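Local coordinates for protein CDP-glucose-4,6-dehydratase (PDB 1RKX) that catalyses the dehydration of CDP-D-glucose to CDP-4-keto-6-deoxy-D-glucose, with NAD bound in a Rossmann fold, at residues Gly19-Trp24 with Phe85-Gln90; Ser26-Thr31 with His234-Leu239; Lys37-Thr42 with Gln69-Glu74. One frame throughout, in Å; residues are numbered along the deposited sequence.

Helix 20-31 supplies the first half of two contacts in succession. Interaction 1 joins its start, 19-24, to the end of strand 83-86 and the loop behind it, closing a loop of 60 residues beside the bound NAD. Before that loop closes, the chain passes through strand 35-40 and helix 69-79, which meet in interaction 3, so this shorter loop of 26 residues lies wholly within the spans of both other contacts. Interaction 2 ties 26-31 to 234-239, some 200 residues on, and crosses interaction 1 in the chain. Interactions 1 and 3 reach one parallel sheet and touch the same NAD, whereas interaction 2 joins two helices, with Leu239 CD2 packing on Lys21 and Trp24.

Interaction 1 of 3, residues Gly19-Trp24 with Phe85-Gln90; sequences GFKGGW and FHMAAQ. With NAD (nicotinamide-adenine-dinucleotide), chain G.
Phe20, just ahead of the Lys21 and Gly22 that meet Met87, turns an edge of its ring to the diphosphate, with NAD O1N near the ring plane; its CD1 in turn lies at the edge of the Trp24 indole, in the indole plane. These residues open the first helix of a Rossmann fold, and the glycine-rich turn ahead of it is the characteristic dinucleotide-binding element. Gly19 sits at the N-cap, and the first amides of the helix hold one oxygen on each phosphate: Phe20 N binds NAD O2A at 2.8 Å with a nearly straight bond (173°), and Lys21 N binds NAD O2N at 2.8 Å. The positive end of the helix dipole would probably favour the diphosphate here.

Behind this grip, the tip of Met87 wedges against the helix. Its chain bends at the thioether (chi3 -85°), bringing the methyl CE to 3.3 Å from Gly22 CA, a tight approach to a residue without a side chain. The sulfur lies alongside the lysine stem, Met87 SD being 3.9 Å from Lys21 CB. Further along, Lys21 CD passes 3.5 Å from NAD O4D, and the ammonium is hydrogen-bonded to Tyr242 OH. From the other segment, Ala89 N donates to the adenosine ribose ring oxygen NAD O4B at 3.3 Å, while Met87 O receives the nicotinamide ribose hydroxyl NAD O3D at 3.0 Å.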
loop_
_atom_site.group_PDB
_atom_site.type_symbol
_atom_site.label_atom_id
_atom_site.label_comp_id
_atom_site.label_asym_id
_atom_site.label_seq_id
_atom_site.Cartn_x
_atom_site.Cartn_y
_atom_site.Cartn_z
ATOM N N GLY C 19 -1.593 -38.030 1.333
ATOM C CA GLY C 19 -2.655 -37.199 1.872
ATOM C C GLY C 19 -3.828 -37.018 0.923
ATOM O O GLY C 19 -3.882 -37.626 -0.150
ATOM N N PHE C 20 -4.764 -36.162 1.324
ATOM C CA PHE C 20 -5.966 -35.887 0.543
ATOM C C PHE C 20 -5.679 -35.281 -0.828
ATOM O O PHE C 20 -5.980 -35.893 -1.858
ATOM C CB PHE C 20 -6.894 -34.970 1.353
ATOM C CG PHE C 20 -8.126 -34.522 0.609
ATOM C CD1 PHE C 20 -9.007 -35.452 0.058
ATOM C CD2 PHE C 20 -8.430 -33.166 0.508
ATOM C CE1 PHE C 20 -10.181 -35.040 -0.583
ATOM C CE2 PHE C 20 -9.599 -32.737 -0.129
ATOM C CZ PHE C 20 -10.479 -33.677 -0.675
ATOM N N LYS C 21 -5.104 -34.082 -0.856
ATOM C CA LYS C 21 -4.805 -33.433 -2.128
ATOM C C LYS C 21 -3.742 -34.193 -2.906
ATOM O O LYS C 21 -3.832 -34.327 -4.128
ATOM C CB LYS C 21 -4.335 -31.992 -1.906
ATOM C CG LYS C 21 -5.407 -31.072 -1.322
ATOM C CD LYS C 21 -4.877 -29.668 -1.083
ATOM C CE LYS C 21 -4.447 -28.997 -2.381
ATOM N NZ LYS C 21 -3.917 -27.619 -2.158
ATOM N N GLY C 22 -2.737 -34.688 -2.191
ATOM C CA GLY C 22 -1.662 -35.426 -2.824
ATOM C C GLY C 22 -2.130 -36.700 -3.499
ATOM O O GLY C 22 -1.617 -37.065 -4.557
ATOM N N GLY C 23 -3.088 -37.379 -2.876
ATOM C CA GLY C 23 -3.622 -38.605 -3.441
ATOM C C GLY C 23 -4.372 -38.321 -4.728
ATOM O O GLY C 23 -4.166 -38.994 -5.741
ATOM N N TRP C 24 -5.250 -37.323 -4.711
ATOM C CA TRP C 24 -5.985 -37.000 -5.932
ATOM C C TRP C 24 -5.020 -36.577 -7.038
ATOM O O TRP C 24 -5.183 -36.974 -8.190
ATOM C CB TRP C 24 -7.018 -35.892 -5.684
ATOM C CG TRP C 24 -8.301 -36.394 -5.072
ATOM C CD1 TRP C 24 -8.683 -36.307 -3.771
ATOM C CD2 TRP C 24 -9.361 -37.077 -5.756
ATOM N NE1 TRP C 24 -9.921 -36.891 -3.593
ATOM C CE2 TRP C 24 -10.357 -37.371 -4.799
ATOM C CE3 TRP C 24 -9.563 -37.468 -7.088
ATOM C CZ2 TRP C 24 -11.545 -38.041 -5.130
ATOM C CZ3 TRP C 24 -10.746 -38.135 -7.421
ATOM C CH2 TRP C 24 -11.720 -38.413 -6.441
ATOM N N PHE C 85 6.061 -31.478 -7.203
ATOM C CA PHE C 85 4.916 -30.866 -6.535
ATOM C C PHE C 85 5.152 -31.090 -5.046
ATOM O O PHE C 85 5.168 -32.236 -4.580
ATOM C CB PHE C 85 3.599 -31.537 -6.932
ATOM C CG PHE C 85 3.142 -31.218 -8.326
ATOM C CD1 PHE C 85 3.448 -32.070 -9.385
ATOM C CD2 PHE C 85 2.384 -30.074 -8.581
ATOM C CE1 PHE C 85 3.000 -31.790 -10.683
ATOM C CE2 PHE C 85 1.930 -29.782 -9.873
ATOM C CZ PHE C 85 2.238 -30.644 -10.927
ATOM N N HIS C 86 5.351 -30.007 -4.301
ATOM C CA HIS C 86 5.586 -30.118 -2.868
ATOM C C HIS C 86 4.294 -29.865 -2.106
ATOM O O HIS C 86 3.867 -28.719 -1.957
ATOM C CB HIS C 86 6.674 -29.123 -2.439
ATOM C CG HIS C 86 6.945 -29.108 -0.962
ATOM N ND1 HIS C 86 7.136 -30.258 -0.226
ATOM C CD2 HIS C 86 7.068 -28.078 -0.090
ATOM C CE1 HIS C 86 7.361 -29.938 1.037
ATOM N NE2 HIS C 86 7.327 -28.621 1.146
ATOM N N MET C 87 3.666 -30.940 -1.634
ATOM C CA MET C 87 2.425 -30.815 -0.889
ATOM C C MET C 87 2.504 -31.293 0.552
ATOM O O MET C 87 1.549 -31.133 1.308
ATOM C CB MET C 87 1.293 -31.548 -1.611
ATOM C CG MET C 87 0.847 -30.840 -2.876
ATOM S SD MET C 87 -0.805 -31.310 -3.410
ATOM C CE MET C 87 -0.431 -32.754 -4.323
ATOM N N ALA C 88 3.634 -31.878 0.935
ATOM C CA ALA C 88 3.796 -32.365 2.298
ATOM C C ALA C 88 3.905 -31.191 3.269
ATOM O O ALA C 88 4.660 -30.242 3.038
ATOM C CB ALA C 88 5.037 -33.250 2.406
ATOM N N ALA C 89 3.145 -31.264 4.356
ATOM C CA ALA C 89 3.158 -30.218 5.363
ATOM C C ALA C 89 2.264 -30.600 6.535
ATOM O O ALA C 89 1.449 -31.512 6.423
ATOM C CB ALA C 89 2.662 -28.900 4.749
ATOM N N GLN C 90 2.443 -29.905 7.656
ATOM C CA GLN C 90 1.601 -30.085 8.845
ATOM C C GLN C 90 0.529 -29.067 8.438
ATOM O O GLN C 90 0.741 -27.854 8.541
ATOM C CB GLN C 90 2.352 -29.623 10.097
ATOM C CG GLN C 90 1.685 -29.972 11.425
ATOM C CD GLN C 90 0.271 -29.438 11.525
ATOM O OE1 GLN C 90 -0.665 -30.051 11.029
ATOM N NE2 GLN C 90 0.115 -28.278 12.157
HETATM P PA NAD G . -3.323 -34.088 4.368
HETATM O O1A NAD G . -3.076 -34.106 5.826
HETATM O O2A NAD G . -4.357 -35.020 3.844
HETATM O O5B NAD G . -1.960 -34.363 3.560
HETATM C C5B NAD G . -0.706 -33.924 4.135
HETATM C C4B NAD G . 0.464 -34.739 3.580
HETATM O O4B NAD G . 1.596 -34.176 4.281
HETATM C C3B NAD G . 0.410 -36.205 3.980
HETATM O O3B NAD G . 0.646 -36.978 2.786
HETATM C C2B NAD G . 1.506 -36.307 5.025
HETATM O O2B NAD G . 2.074 -37.642 5.139
HETATM C C1B NAD G . 2.465 -35.240 4.563
HETATM N N9A NAD G . 3.388 -34.829 5.609
HETATM C C8A NAD G . 3.114 -34.097 6.735
HETATM N N7A NAD G . 4.177 -33.895 7.509
HETATM C C5A NAD G . 5.200 -34.539 6.840
HETATM C C6A NAD G . 6.570 -34.693 7.148
HETATM N N6A NAD G . 7.188 -34.218 8.210
HETATM N N1A NAD G . 7.340 -35.404 6.266
HETATM C C2A NAD G . 6.726 -35.915 5.149
HETATM N N3A NAD G . 5.471 -35.836 4.762
HETATM C C4A NAD G . 4.740 -35.123 5.663
HETATM O O3 NAD G . -3.652 -32.621 3.949
HETATM P PN NAD G . -4.045 -31.980 2.496
HETATM O O1N NAD G . -5.404 -31.465 2.683
HETATM O O2N NAD G . -3.956 -33.054 1.474
HETATM O O5D NAD G . -3.019 -30.785 2.351
HETATM C C5D NAD G . -2.098 -30.845 1.257
HETATM C C4D NAD G . -1.252 -29.588 1.222
HETATM O O4D NAD G . -2.197 -28.509 0.920
HETATM C C3D NAD G . -0.551 -29.134 2.503
HETATM O O3D NAD G . 0.641 -28.413 2.131
HETATM C C2D NAD G . -1.586 -28.205 3.122
HETATM O O2D NAD G . -0.963 -27.310 4.059
HETATM C C1D NAD G . -2.103 -27.498 1.897
HETATM N N1N NAD G . -3.403 -26.876 2.126
HETATM C C2N NAD G . -4.599 -27.613 2.182
HETATM C C3N NAD G . -5.921 -26.929 2.331
HETATM C C7N NAD G . -7.131 -27.770 2.324
HETATM O O7N NAD G . -8.219 -27.183 2.425
HETATM N N7N NAD G . -7.103 -29.115 2.213
HETATM C C4N NAD G . -5.941 -25.436 2.575
HETATM C C5N NAD G . -4.583 -24.815 2.513
HETATM C C6N NAD G . -3.454 -25.459 2.306
#

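Interaction 2 of 3, residues Ser26-Thr31 with His234-Leu239; sequences SLWLQT and HVLEPL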
loop_
_atom_site.group_PDB
_atom_site.type_symbol
_atom_site.label_atom_id
_atom_site.label_comp_id
_atom_site.label_asym_id
_atom_site.label_seq_id
_atom_site.Cartn_x
_atom_site.Cartn_y
_atom_site.Cartn_z
ATOM N N SER C 26 -1.805 -37.420 -7.380
ATOM C CA SER C 26 -1.045 -38.592 -7.808
ATOM C C SER C 26 -1.881 -39.469 -8.735
ATOM O O SER C 26 -1.390 -39.934 -9.765
ATOM C CB SER C 26 -0.578 -39.393 -6.594
ATOM O OG SER C 26 0.365 -38.640 -5.847
ATOM N N LEU C 27 -3.143 -39.689 -8.372
ATOM C CA LEU C 27 -4.042 -40.493 -9.199
ATOM C C LEU C 27 -4.224 -39.831 -10.560
ATOM O O LEU C 27 -4.226 -40.504 -11.596
ATOM C CB LEU C 27 -5.408 -40.639 -8.533
ATOM C CG LEU C 27 -5.529 -41.590 -7.344
ATOM C CD1 LEU C 27 -6.913 -41.450 -6.709
ATOM C CD2 LEU C 27 -5.284 -43.023 -7.819
ATOM N N TRP C 28 -4.374 -38.508 -10.555
ATOM C CA TRP C 28 -4.564 -37.750 -11.789
ATOM C C TRP C 28 -3.346 -37.909 -12.694
ATOM O O TRP C 28 -3.477 -38.198 -13.885
ATOM C CB TRP C 28 -4.780 -36.265 -11.472
ATOM C CG TRP C 28 -5.431 -35.482 -12.592
ATOM C CD1 TRP C 28 -5.416 -35.780 -13.930
ATOM C CD2 TRP C 28 -6.170 -34.258 -12.465
ATOM N NE1 TRP C 28 -6.101 -34.819 -14.639
ATOM C CE2 TRP C 28 -6.574 -33.874 -13.765
ATOM C CE3 TRP C 28 -6.528 -33.449 -11.378
ATOM C CZ2 TRP C 28 -7.322 -32.712 -14.007
ATOM C CZ3 TRP C 28 -7.273 -32.288 -11.620
ATOM C CH2 TRP C 28 -7.660 -31.936 -12.928
ATOM N N LEU C 29 -2.161 -37.721 -12.119
ATOM C CA LEU C 29 -0.910 -37.853 -12.860
ATOM C C LEU C 29 -0.780 -39.268 -13.427
ATOM O O LEU C 29 -0.385 -39.446 -14.581
ATOM C CB LEU C 29 0.281 -37.548 -11.940
ATOM C CG LEU C 29 0.438 -36.082 -11.517
ATOM C CD1 LEU C 29 1.450 -35.957 -10.379
ATOM C CD2 LEU C 29 0.880 -35.260 -12.724
ATOM N N GLN C 30 -1.111 -40.268 -12.614
ATOM C CA GLN C 30 -1.038 -41.658 -13.063
ATOM C C GLN C 30 -1.936 -41.892 -14.278
ATOM O O GLN C 30 -1.506 -42.490 -15.267
ATOM C CB GLN C 30 -1.442 -42.611 -11.937
ATOM C CG GLN C 30 -0.489 -42.606 -10.748
ATOM C CD GLN C 30 -0.988 -43.445 -9.589
ATOM O OE1 GLN C 30 -0.585 -43.236 -8.438
ATOM N NE2 GLN C 30 -1.859 -44.405 -9.880
ATOM N N THR C 31 -3.179 -41.416 -14.213
ATOM C CA THR C 31 -4.105 -41.607 -15.325
ATOM C C THR C 31 -3.620 -40.954 -16.613
ATOM O O THR C 31 -3.987 -41.391 -17.702
ATOM C CB THR C 31 -5.516 -41.064 -15.009
ATOM O OG1 THR C 31 -5.484 -39.637 -14.940
ATOM C CG2 THR C 31 -6.008 -41.614 -13.691
ATOM N N HIS C 234 -14.062 -27.946 -5.064
ATOM C CA HIS C 234 -13.741 -29.359 -5.177
ATOM C C HIS C 234 -12.229 -29.452 -5.325
ATOM O O HIS C 234 -11.603 -28.611 -5.981
ATOM C CB HIS C 234 -14.447 -29.968 -6.389
ATOM C CG HIS C 234 -14.363 -31.460 -6.452
ATOM N ND1 HIS C 234 -13.230 -32.126 -6.870
ATOM C CD2 HIS C 234 -15.265 -32.417 -6.132
ATOM C CE1 HIS C 234 -13.440 -33.430 -6.808
ATOM N NE2 HIS C 234 -14.667 -33.633 -6.362
ATOM N N VAL C 235 -11.646 -30.475 -4.711
ATOM C CA VAL C 235 -10.204 -30.674 -4.742
ATOM C C VAL C 235 -9.600 -30.649 -6.149
ATOM O O VAL C 235 -8.467 -30.212 -6.332
ATOM C CB VAL C 235 -9.820 -31.999 -4.021
ATOM C CG1 VAL C 235 -10.495 -33.190 -4.696
ATOM C CG2 VAL C 235 -8.304 -32.161 -4.001
ATOM N N LEU C 236 -10.349 -31.100 -7.148
ATOM C CA LEU C 236 -9.819 -31.102 -8.505
ATOM C C LEU C 236 -9.671 -29.702 -9.118
ATOM O O LEU C 236 -8.908 -29.518 -10.064
ATOM C CB LEU C 236 -10.689 -31.979 -9.408
ATOM C CG LEU C 236 -10.773 -33.456 -9.003
ATOM C CD1 LEU C 236 -11.691 -34.201 -9.963
ATOM C CD2 LEU C 236 -9.372 -34.079 -9.001
ATOM N N GLU C 237 -10.386 -28.717 -8.578
ATOM C CA GLU C 237 -10.308 -27.352 -9.102
ATOM C C GLU C 237 -8.902 -26.759 -8.939
ATOM O O GLU C 237 -8.269 -26.389 -9.924
ATOM C CB GLU C 237 -11.362 -26.469 -8.424
ATOM C CG GLU C 237 -12.798 -26.995 -8.592
ATOM C CD GLU C 237 -13.506 -26.475 -9.841
ATOM O OE1 GLU C 237 -12.882 -26.407 -10.927
ATOM O OE2 GLU C 237 -14.707 -26.143 -9.740
ATOM N N PRO C 238 -8.397 -26.645 -7.698
ATOM C CA PRO C 238 -7.050 -26.084 -7.596
ATOM C C PRO C 238 -6.008 -26.997 -8.241
ATOM O O PRO C 238 -5.043 -26.519 -8.834
ATOM C CB PRO C 238 -6.843 -25.929 -6.088
ATOM C CG PRO C 238 -7.739 -26.994 -5.503
ATOM C CD PRO C 238 -8.977 -26.862 -6.361
ATOM N N LEU C 239 -6.208 -28.309 -8.134
ATOM C CA LEU C 239 -5.260 -29.250 -8.724
ATOM C C LEU C 239 -5.146 -29.036 -10.234
ATOM O O LEU C 239 -4.056 -29.137 -10.800
ATOM C CB LEU C 239 -5.669 -30.695 -8.414
ATOM C CG LEU C 239 -5.054 -31.299 -7.142
ATOM C CD1 LEU C 239 -5.301 -30.388 -5.949
ATOM C CD2 LEU C 239 -5.629 -32.687 -6.900
#
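Trp28, which reaches across to Leu236 and Leu239, has its carbonyl held within its own helix: Thr31 OG1 donates to Trp28 O at 2.7 Å, approaching at a C=O...O angle of 126° and tilted from the carbonyl plane. This bond lies in the last turn of helix 20-31, the first helix of the Rossmann fold, whose C-terminal half here meets the start of helix 236-251. A second polar bond shapes that start. The imidazole of His234 accepts from the amide of Leu236, with His234 ND1 and Leu236 N 3.1 Å apart and the N-H almost straight on the ring nitrogen (172°), close to the ring plane. It caps the turn leading into helix 236-251, while His234 NE2 bonds to Glu349.

Across the interface the contact is mostly apolar, with no hydrogen bond. With CG anti to the backbone N (chi1 -161°), the indole of Trp28 extends its six-membered ring to the other helix. Trp28 CE3 lies 3.8 Å from the methyl Leu236 CD2, and Trp28 CZ3 lies 3.9 Å from Leu239 CB. The carbonyl Leu236 O meets the indole edge in its plane, 3.6 Å from Trp28 CZ3.

Trp28 is thus enclosed between helices: Ile350 and Met354 of helix 342-355 also touch it, as do Ser240 and Leu243 further along helix 236-251, which comes soon after strand 229-234.

Interaction 3 of 3, residues Lys37-Thr42 with Gln69-Glu74; sequences KGYSLT and QNKLLE. With NAD (nicotinamide-adenine-dinucleotide), chain G.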
loop_
_atom_site.group_PDB
_atom_site.type_symbol
_atom_site.label_atom_id
_atom_site.label_comp_id
_atom_site.label_asym_id
_atom_site.label_seq_id
_atom_site.Cartn_x
_atom_site.Cartn_y
_atom_site.Cartn_z
ATOM N N LYS C 37 6.545 -40.595 -8.413
ATOM C CA LYS C 37 7.174 -41.072 -7.184
ATOM C C LYS C 37 6.683 -40.163 -6.064
ATOM O O LYS C 37 6.667 -38.943 -6.212
ATOM C CB LYS C 37 8.703 -41.002 -7.256
ATOM C CG LYS C 37 9.371 -41.501 -5.966
ATOM C CD LYS C 37 10.895 -41.547 -6.063
ATOM C CE LYS C 37 11.507 -42.112 -4.782
ATOM N NZ LYS C 37 13.000 -42.116 -4.806
ATOM N N GLY C 38 6.278 -40.760 -4.951
ATOM C CA GLY C 38 5.792 -39.984 -3.827
ATOM C C GLY C 38 6.675 -40.140 -2.598
ATOM O O GLY C 38 7.324 -41.171 -2.415
ATOM N N TYR C 39 6.694 -39.108 -1.757
ATOM C CA TYR C 39 7.494 -39.108 -0.529
ATOM C C TYR C 39 6.632 -38.459 0.550
ATOM O O TYR C 39 6.354 -37.258 0.480
ATOM C CB TYR C 39 8.768 -38.289 -0.747
ATOM C CG TYR C 39 9.748 -38.299 0.410
ATOM C CD1 TYR C 39 10.813 -39.201 0.440
ATOM C CD2 TYR C 39 9.624 -37.390 1.462
ATOM C CE1 TYR C 39 11.739 -39.194 1.488
ATOM C CE2 TYR C 39 10.544 -37.378 2.521
ATOM C CZ TYR C 39 11.599 -38.283 2.521
ATOM O OH TYR C 39 12.520 -38.273 3.544
ATOM N N SER C 40 6.202 -39.252 1.528
ATOM C CA SER C 40 5.353 -38.761 2.617
ATOM C C SER C 40 5.498 -39.646 3.843
ATOM O O SER C 40 6.160 -40.682 3.809
ATOM C CB SER C 40 3.865 -38.820 2.227
ATOM O OG SER C 40 3.599 -38.280 0.945
ATOM N N LEU C 41 4.864 -39.226 4.930
ATOM C CA LEU C 41 4.831 -40.042 6.133
ATOM C C LEU C 41 3.636 -40.948 5.835
ATOM O O LEU C 41 2.929 -40.731 4.845
ATOM C CB LEU C 41 4.511 -39.200 7.366
ATOM C CG LEU C 41 5.533 -38.165 7.833
ATOM C CD1 LEU C 41 4.971 -37.425 9.041
ATOM C CD2 LEU C 41 6.843 -38.858 8.192
ATOM N N THR C 42 3.405 -41.948 6.675
ATOM C CA THR C 42 2.271 -42.846 6.485
ATOM C C THR C 42 0.986 -42.013 6.411
ATOM O O THR C 42 0.884 -40.973 7.066
ATOM C CB THR C 42 2.170 -43.842 7.659
ATOM O OG1 THR C 42 3.282 -44.746 7.608
ATOM C CG2 THR C 42 0.872 -44.634 7.598
ATOM N N GLN C 69 16.677 -34.204 5.889
ATOM C CA GLN C 69 17.337 -33.600 4.737
ATOM C C GLN C 69 18.034 -34.554 3.773
ATOM O O GLN C 69 17.825 -34.478 2.556
ATOM C CB GLN C 69 18.341 -32.544 5.207
ATOM C CG GLN C 69 18.973 -31.747 4.063
ATOM C CD GLN C 69 19.946 -30.689 4.556
ATOM O OE1 GLN C 69 20.054 -30.442 5.757
ATOM N NE2 GLN C 69 20.654 -30.052 3.627
ATOM N N ASN C 70 18.866 -35.447 4.297
ATOM C CA ASN C 70 19.587 -36.359 3.423
ATOM C C ASN C 70 18.701 -37.422 2.782
ATOM O O ASN C 70 18.868 -37.751 1.606
ATOM C CB ASN C 70 20.732 -37.039 4.172
ATOM C CG ASN C 70 21.761 -37.622 3.227
ATOM O OD1 ASN C 70 22.498 -36.885 2.568
ATOM N ND2 ASN C 70 21.806 -38.946 3.140
ATOM N N LYS C 71 17.765 -37.965 3.551
ATOM C CA LYS C 71 16.870 -38.985 3.015
ATOM C C LYS C 71 16.021 -38.405 1.886
ATOM O O LYS C 71 15.696 -39.103 0.930
ATOM C CB LYS C 71 15.965 -39.538 4.116
ATOM C CG LYS C 71 15.025 -40.630 3.629
ATOM C CD LYS C 71 14.180 -41.182 4.761
ATOM C CE LYS C 71 13.224 -42.237 4.243
ATOM N NZ LYS C 71 12.387 -42.809 5.328
ATOM N N LEU C 72 15.661 -37.127 2.001
ATOM C CA LEU C 72 14.863 -36.468 0.969
ATOM C C LEU C 72 15.730 -36.216 -0.265
ATOM O O LEU C 72 15.282 -36.402 -1.398
ATOM C CB LEU C 72 14.297 -35.146 1.497
ATOM C CG LEU C 72 13.510 -34.288 0.500
ATOM C CD1 LEU C 72 12.383 -35.096 -0.137
ATOM C CD2 LEU C 72 12.951 -33.069 1.230
ATOM N N LEU C 73 16.970 -35.787 -0.036
ATOM C CA LEU C 73 17.909 -35.528 -1.126
ATOM C C LEU C 73 18.126 -36.809 -1.932
ATOM O O LEU C 73 18.086 -36.795 -3.166
ATOM C CB LEU C 73 19.243 -35.043 -0.556
ATOM C CG LEU C 73 20.485 -35.036 -1.457
ATOM C CD1 LEU C 73 20.326 -34.003 -2.569
ATOM C CD2 LEU C 73 21.717 -34.727 -0.598
ATOM N N GLU C 74 18.354 -37.913 -1.226
ATOM C CA GLU C 74 18.579 -39.202 -1.872
ATOM C C GLU C 74 17.353 -39.678 -2.642
ATOM O O GLU C 74 17.476 -40.172 -3.763
ATOM C CB GLU C 74 18.967 -40.260 -0.835
ATOM C CG GLU C 74 20.334 -40.050 -0.213
ATOM C CD GLU C 74 21.442 -40.007 -1.248
ATOM O OE1 GLU C 74 21.549 -40.959 -2.050
ATOM O OE2 GLU C 74 22.207 -39.020 -1.258
HETATM P PA NAD G . -3.323 -34.088 4.368
HETATM O O1A NAD G . -3.076 -34.106 5.826
HETATM O O2A NAD G . -4.357 -35.020 3.844
HETATM O O5B NAD G . -1.960 -34.363 3.560
HETATM C C5B NAD G . -0.706 -33.924 4.135
HETATM C C4B NAD G . 0.464 -34.739 3.580
HETATM O O4B NAD G . 1.596 -34.176 4.281
HETATM C C3B NAD G . 0.410 -36.205 3.980
HETATM O O3B NAD G . 0.646 -36.978 2.786
HETATM C C2B NAD G . 1.506 -36.307 5.025
HETATM O O2B NAD G . 2.074 -37.642 5.139
HETATM C C1B NAD G . 2.465 -35.240 4.563
HETATM N N9A NAD G . 3.388 -34.829 5.609
HETATM C C8A NAD G . 3.114 -34.097 6.735
HETATM N N7A NAD G . 4.177 -33.895 7.509
HETATM C C5A NAD G . 5.200 -34.539 6.840
HETATM C C6A NAD G . 6.570 -34.693 7.148
HETATM N N6A NAD G . 7.188 -34.218 8.210
HETATM N N1A NAD G . 7.340 -35.404 6.266
HETATM C C2A NAD G . 6.726 -35.915 5.149
HETATM N N3A NAD G . 5.471 -35.836 4.762
HETATM C C4A NAD G . 4.740 -35.123 5.663
HETATM O O3 NAD G . -3.652 -32.621 3.949
HETATM P PN NAD G . -4.045 -31.980 2.496
HETATM O O1N NAD G . -5.404 -31.465 2.683
HETATM O O2N NAD G . -3.956 -33.054 1.474
HETATM O O5D NAD G . -3.019 -30.785 2.351
HETATM C C5D NAD G . -2.098 -30.845 1.257
HETATM C C4D NAD G . -1.252 -29.588 1.222
HETATM O O4D NAD G . -2.197 -28.509 0.920
HETATM C C3D NAD G . -0.551 -29.134 2.503
HETATM O O3D NAD G . 0.641 -28.413 2.131
HETATM C C2D NAD G . -1.586 -28.205 3.122
HETATM O O2D NAD G . -0.963 -27.310 4.059
HETATM C C1D NAD G . -2.103 -27.498 1.897
HETATM N N1N NAD G . -3.403 -26.876 2.126
HETATM C C2N NAD G . -4.599 -27.613 2.182
HETATM C C3N NAD G . -5.921 -26.929 2.331
HETATM C C7N NAD G . -7.131 -27.770 2.324
HETATM O O7N NAD G . -8.219 -27.183 2.425
HETATM N N7N NAD G . -7.103 -29.115 2.213
HETATM C C4N NAD G . -5.941 -25.436 2.575
HETATM C C5N NAD G . -4.583 -24.815 2.513
HETATM C C6N NAD G . -3.454 -25.459 2.306
#
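Leu72 places one methyl squarely on the phenol of Tyr39. Leu72 CD1 stands 4.0 Å from the ring centroid and only 13° off the ring normal, a CH-pi contact over the face, with Tyr39 CD2 the nearest ring atom at 3.9 Å. For the tyrosine, a chi1 of -175° sets the ring beside the carbonyl carbon and carries it out from the strand toward the helix. Lys71 engages the far end of the same ring: its extended chain runs past the hydroxyl, and Lys71 CG lies 3.4 Å from Tyr39 OH. Neither polar end is spent on the other. The phenol hydroxyl is hydrogen-bonded to the carbonyl of Asp65, and the lysine ammonium to that of Ile63, so both are tied to the end of strand 60-63 and the loop that leads to helix 69-79.

This helix flanks the parallel sheet of the Rossmann fold. It follows edge strand 60-63 and leads on to strand 83-86, and here it packs on strand 35-40, second in the sheet order. Phe13 of strand 11-15 also touches Tyr39, and Tyr113 of helix 100-121 touches Leu72.

Past the tyrosine the strand ends at the cofactor. Ser40 CB comes within 3.6 Å of the ribose hydroxyl NAD O2B, and Leu41 N makes a weak, bent bond (134°) to that oxygen at 3.2 Å. The isobutyl group of Leu41 rests against the adenine, its CD1 3.6 Å from NAD C5A and its CG 3.7 Å from NAD N1A.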